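Side-chain contacts in NADH dehydrogenase (Methanothermobacter marburgensis, PDB 4R81), which binds flavin mononucleotide and probably transfers electrons from NADH or NADPH to quinones: residues G147-E150 with S151-V155; S183-E186 with I187-R191. All blocks are in the same frame, centred on the assembly; numbering follows the deposited sequence.

Contact 1 (G147-E150 with S151-V155); sequences GIAE and SMRSV
With chi1 at -63°, Ser151 sets OG beside its own backbone N, so that the hydroxyl joins that N in bonding to the carbonyl oxygen of Gly147. Ser151 OG lies 2.9 Å and Ser151 N 3.1 Å from Gly147 O, approaching from opposite faces of the carbonyl plane, so two bonds grip one oxygen and the buried hydroxyl is satisfied within the first turn. Gly147 itself has a positive phi of 100°, at which a CB would jam against the preceding carbonyl oxygen.

One residue on, Ile148 and Met152 make the apolar pair. Ile148 CG2 meets Met152 CG at 4.1 Å, the two side chains crossing obliquely. Arg153 instead bends back at chi3 (-68°), laying one guanidinium face over Ala149 O, 3.7 Å from the plane. Arg153 NH1 thereby rests 3.7 Å from Ala149 CB and forms a salt bridge with Glu144, while Arg153 NH2 passes 3.5 Å from Glu150 CA.

Outside this turn, Met152 packs on Leu91 and on strand 169-174, and Ser151 touches Ser154 of the second subunit. Gly147, with its positive phi, closes helix 140-146 and serves as N-cap of helix 148-162, a tight helix-to-helix junction in a flavodoxin-like fold, where the new helix packs between the FMN-binding loop and the second subunit.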
loop_
_atom_site.group_PDB
_atom_site.type_symbol
_atom_site.label_atom_id
_atom_site.label_comp_id
_atom_site.label_asym_id
_atom_site.label_seq_id
_atom_site.Cartn_x
_atom_site.Cartn_y
_atom_site.Cartn_z
ATOM N N GLY A 147 11.533 -11.784 -4.503
ATOM C CA GLY A 147 10.348 -11.522 -5.300
ATOM C C GLY A 147 9.656 -10.213 -4.959
ATOM O O GLY A 147 8.705 -9.809 -5.636
ATOM N N ILE A 148 10.123 -9.543 -3.910
ATOM C CA ILE A 148 9.524 -8.273 -3.504
ATOM C C ILE A 148 9.803 -7.160 -4.532
ATOM O O ILE A 148 8.904 -6.394 -4.874
ATOM C CB ILE A 148 9.955 -7.852 -2.078
ATOM C CG1 ILE A 148 9.399 -8.833 -1.043
ATOM C CG2 ILE A 148 9.452 -6.455 -1.756
ATOM C CD1 ILE A 148 7.891 -8.739 -0.848
ATOM N N ALA A 149 11.033 -7.081 -5.041
ATOM C CA ALA A 149 11.353 -6.070 -6.054
ATOM C C ALA A 149 10.439 -6.187 -7.281
ATOM O O ALA A 149 9.932 -5.186 -7.791
ATOM C CB ALA A 149 12.828 -6.149 -6.471
ATOM N N GLU A 150 10.226 -7.418 -7.737
ATOM C CA GLU A 150 9.349 -7.681 -8.872
ATOM C C GLU A 150 7.901 -7.289 -8.571
ATOM O O GLU A 150 7.209 -6.720 -9.420
ATOM C CB GLU A 150 9.445 -9.156 -9.258
ATOM C CG GLU A 150 8.556 -9.573 -10.408
ATOM C CD GLU A 150 8.941 -10.936 -10.955
ATOM O OE1 GLU A 150 10.119 -11.329 -10.793
ATOM O OE2 GLU A 150 8.071 -11.619 -11.538
ATOM N N SER A 151 7.450 -7.591 -7.358
ATOM C CA SER A 151 6.111 -7.218 -6.931
ATOM C C SER A 151 5.958 -5.712 -6.991
ATOM O O SER A 151 4.949 -5.186 -7.474
ATOM C CB SER A 151 5.860 -7.696 -5.503
ATOM O OG SER A 151 5.909 -9.111 -5.435
ATOM N N MET A 152 6.975 -5.012 -6.506
ATOM C CA MET A 152 6.911 -3.565 -6.460
ATOM C C MET A 152 6.925 -2.954 -7.844
ATOM O O MET A 152 6.261 -1.953 -8.078
ATOM C CB MET A 152 8.029 -3.003 -5.595
ATOM C CG MET A 152 7.958 -3.515 -4.183
ATOM S SD MET A 152 9.019 -2.578 -3.095
ATOM C CE MET A 152 10.598 -2.786 -3.891
ATOM N N ARG A 153 7.666 -3.563 -8.765
ATOM C CA ARG A 153 7.621 -3.127 -10.153
ATOM C C ARG A 153 6.228 -3.341 -10.755
ATOM O O ARG A 153 5.697 -2.450 -11.412
ATOM C CB ARG A 153 8.706 -3.820 -10.985
ATOM C CG ARG A 153 10.117 -3.317 -10.684
ATOM C CD ARG A 153 11.142 -3.877 -11.659
ATOM N NE ARG A 153 11.336 -5.318 -11.499
ATOM C CZ ARG A 153 12.261 -5.863 -10.715
ATOM N NH1 ARG A 153 13.082 -5.084 -10.018
ATOM N NH2 ARG A 153 12.369 -7.184 -10.627
ATOM N N SER A 154 5.632 -4.507 -10.511
ATOM C CA SER A 154 4.293 -4.814 -11.026
ATOM C C SER A 154 3.241 -3.835 -10.514
ATOM O O SER A 154 2.362 -3.395 -11.261
ATOM C CB SER A 154 3.879 -6.236 -10.638
ATOM O OG SER A 154 4.696 -7.189 -11.292
ATOM N N VAL A 155 3.344 -3.496 -9.237
ATOM C CA VAL A 155 2.349 -2.664 -8.585
ATOM C C VAL A 155 2.557 -1.176 -8.873
ATOM O O VAL A 155 1.658 -0.490 -9.368
ATOM C CB VAL A 155 2.353 -2.935 -7.068
ATOM C CG1 VAL A 155 1.447 -1.950 -6.328
ATOM C CG2 VAL A 155 1.909 -4.367 -6.799
#

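Contact 2 (S183-E186 with I187-R191); sequences SCRE and INLMR
Two flat groups, the Asn188 amide and the Arg185 guanidinium, meet the other half of this turn in different ways. The amide reaches back to the start of the helix, where Asn188 ND2 lies 3.8 Å from Cys184 CB; the same nitrogen donates to Gly175 O, just past strand 169-174. Its other end, Asn188 OD1, accepts a weak bond from Arg191 NH1 at 3.4 Å, bent to 138°, though Arg191 is held mainly by Ile173 O and Glu172. The guanidinium has Leu189 CD1 obliquely beside it, the nearest approach being 3.9 Å from that methyl to Arg185 NE. Because Arg185 is extended from CG to NE, its charged end is carried beyond the leucine to a salt bridge with Glu21.

A chi1 of -76° keeps Asn188 CG beside its own backbone N, so the amide sits close to the carbonyl that this N engages: Asn188 N donates to Cys184 O at 3.1 Å. The same oxygen is crowded by Ile187 CG2, 3.2 Å away. Leu189 N repeats the helical bond one residue further on, to Arg185 O at 3.1 Å. Before them, a water stands in for the direct link, giving a proton to Ser183 O and accepting one from Ile187 N, each at 2.9 Å.

Replacing Asn188 by a leucine would probably leave Gly175 O without its amide donor. Phe18 and Met177, which line the FMN pocket, pack against Arg185 and Asn188. The chemistry thus implies a division of labour: backbone and water begin the helix, while polar side-chain ends tie it to helix 18-32 and to the chain beyond strand 169-174, consistent with a second shell behind residues that touch the flavin.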
loop_
_atom_site.group_PDB
_atom_site.type_symbol
_atom_site.label_atom_id
_atom_site.label_comp_id
_atom_site.label_asym_id
_atom_site.label_seq_id
_atom_site.Cartn_x
_atom_site.Cartn_y
_atom_site.Cartn_z
ATOM N N SER A 183 26.464 2.634 5.665
ATOM C CA SER A 183 27.358 2.073 4.646
ATOM C C SER A 183 26.898 2.264 3.196
ATOM O O SER A 183 27.729 2.362 2.296
ATOM C CB SER A 183 27.649 0.591 4.913
ATOM O OG SER A 183 26.500 -0.208 4.705
ATOM N N CYS A 184 25.587 2.320 2.967
ATOM C CA CYS A 184 25.062 2.484 1.606
ATOM C C CYS A 184 24.575 3.896 1.334
ATOM O O CYS A 184 24.052 4.185 0.258
ATOM C CB CYS A 184 23.918 1.508 1.349
ATOM S SG CYS A 184 24.402 -0.200 1.499
ATOM N N ARG A 185 24.754 4.778 2.306
ATOM C CA ARG A 185 24.195 6.117 2.208
ATOM C C ARG A 185 24.756 6.930 1.037
ATOM O O ARG A 185 23.998 7.481 0.236
ATOM C CB ARG A 185 24.388 6.872 3.524
ATOM C CG ARG A 185 23.601 8.153 3.592
ATOM C CD ARG A 185 24.089 9.028 4.713
ATOM N NE ARG A 185 23.893 10.432 4.379
ATOM C CZ ARG A 185 24.438 11.434 5.052
ATOM N NH1 ARG A 185 25.207 11.181 6.103
ATOM N NH2 ARG A 185 24.210 12.685 4.674
ATOM N N GLU A 186 26.076 6.998 0.928
ATOM C CA GLU A 186 26.689 7.843 -0.089
ATOM C C GLU A 186 26.404 7.355 -1.507
ATOM O O GLU A 186 26.150 8.151 -2.409
ATOM C CB GLU A 186 28.196 7.972 0.144
ATOM C CG GLU A 186 28.689 9.391 0.004
ATOM C CD GLU A 186 27.844 10.364 0.803
ATOM O OE1 GLU A 186 27.423 11.393 0.229
ATOM O OE2 GLU A 186 27.593 10.095 2.001
ATOM N N ILE A 187 26.442 6.044 -1.702
ATOM C CA ILE A 187 26.218 5.488 -3.024
ATOM C C ILE A 187 24.759 5.686 -3.440
ATOM O O ILE A 187 24.466 5.976 -4.600
ATOM C CB ILE A 187 26.672 4.007 -3.094
ATOM C CG1 ILE A 187 26.436 3.410 -4.474
ATOM C CG2 ILE A 187 25.971 3.153 -2.043
ATOM C CD1 ILE A 187 26.874 1.961 -4.539
ATOM N N ASN A 188 23.844 5.559 -2.487
ATOM C CA ASN A 188 22.437 5.754 -2.799
ATOM C C ASN A 188 22.093 7.202 -3.143
ATOM O O ASN A 188 21.257 7.450 -4.017
ATOM C CB ASN A 188 21.541 5.208 -1.679
ATOM C CG ASN A 188 21.453 3.702 -1.709
ATOM O OD1 ASN A 188 21.704 3.085 -2.745
ATOM N ND2 ASN A 188 21.095 3.097 -0.581
ATOM N N LEU A 189 22.745 8.150 -2.467
ATOM C CA LEU A 189 22.563 9.564 -2.775
ATOM C C LEU A 189 23.154 9.895 -4.142
ATOM O O LEU A 189 22.638 10.750 -4.861
ATOM C CB LEU A 189 23.180 10.448 -1.683
ATOM C CG LEU A 189 22.496 10.405 -0.310
ATOM C CD1 LEU A 189 23.145 11.373 0.670
ATOM C CD2 LEU A 189 21.007 10.698 -0.433
ATOM N N MET A 190 24.235 9.209 -4.504
ATOM C CA MET A 190 24.819 9.371 -5.829
ATOM C C MET A 190 23.812 8.923 -6.890
ATOM O O MET A 190 23.654 9.578 -7.926
ATOM C CB MET A 190 26.125 8.570 -5.957
ATOM C CG MET A 190 26.983 8.960 -7.157
ATOM S SD MET A 190 28.338 7.813 -7.504
ATOM C CE MET A 190 29.022 7.595 -5.862
ATOM N N ARG A 191 23.137 7.806 -6.626
ATOM C CA ARG A 191 22.129 7.285 -7.546
ATOM C C ARG A 191 20.945 8.245 -7.674
ATOM O O ARG A 191 20.448 8.493 -8.778
ATOM C CB ARG A 191 21.667 5.890 -7.102
ATOM C CG ARG A 191 22.783 4.839 -7.196
ATOM C CD ARG A 191 22.376 3.503 -6.619
ATOM N NE ARG A 191 21.235 2.942 -7.330
ATOM C CZ ARG A 191 20.401 2.052 -6.813
ATOM N NH1 ARG A 191 20.573 1.629 -5.569
ATOM N NH2 ARG A 191 19.385 1.599 -7.533
HETATM O O HOH W 1 27.946 4.409 0.210
#

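In the fold
Both contacts are opening turns of helices in the same flavodoxin-like fold, yet their surroundings differ. Contact 1, in helix 148-162, is the more buried, with one face on the sheet and another on the second subunit; contact 2, in helix 185-197, is more exposed and touches no other chain of the assembly. Beyond the backbone bonds they share, contact 1 adds a side-chain hydroxyl and contact 2 a bridging water. Their centres are 22 Å apart and they do not touch, but both pack against strand 169-174 and against FMN-binding residues, contact 1 mainly through apolar side chains, contact 2 through more polar ones.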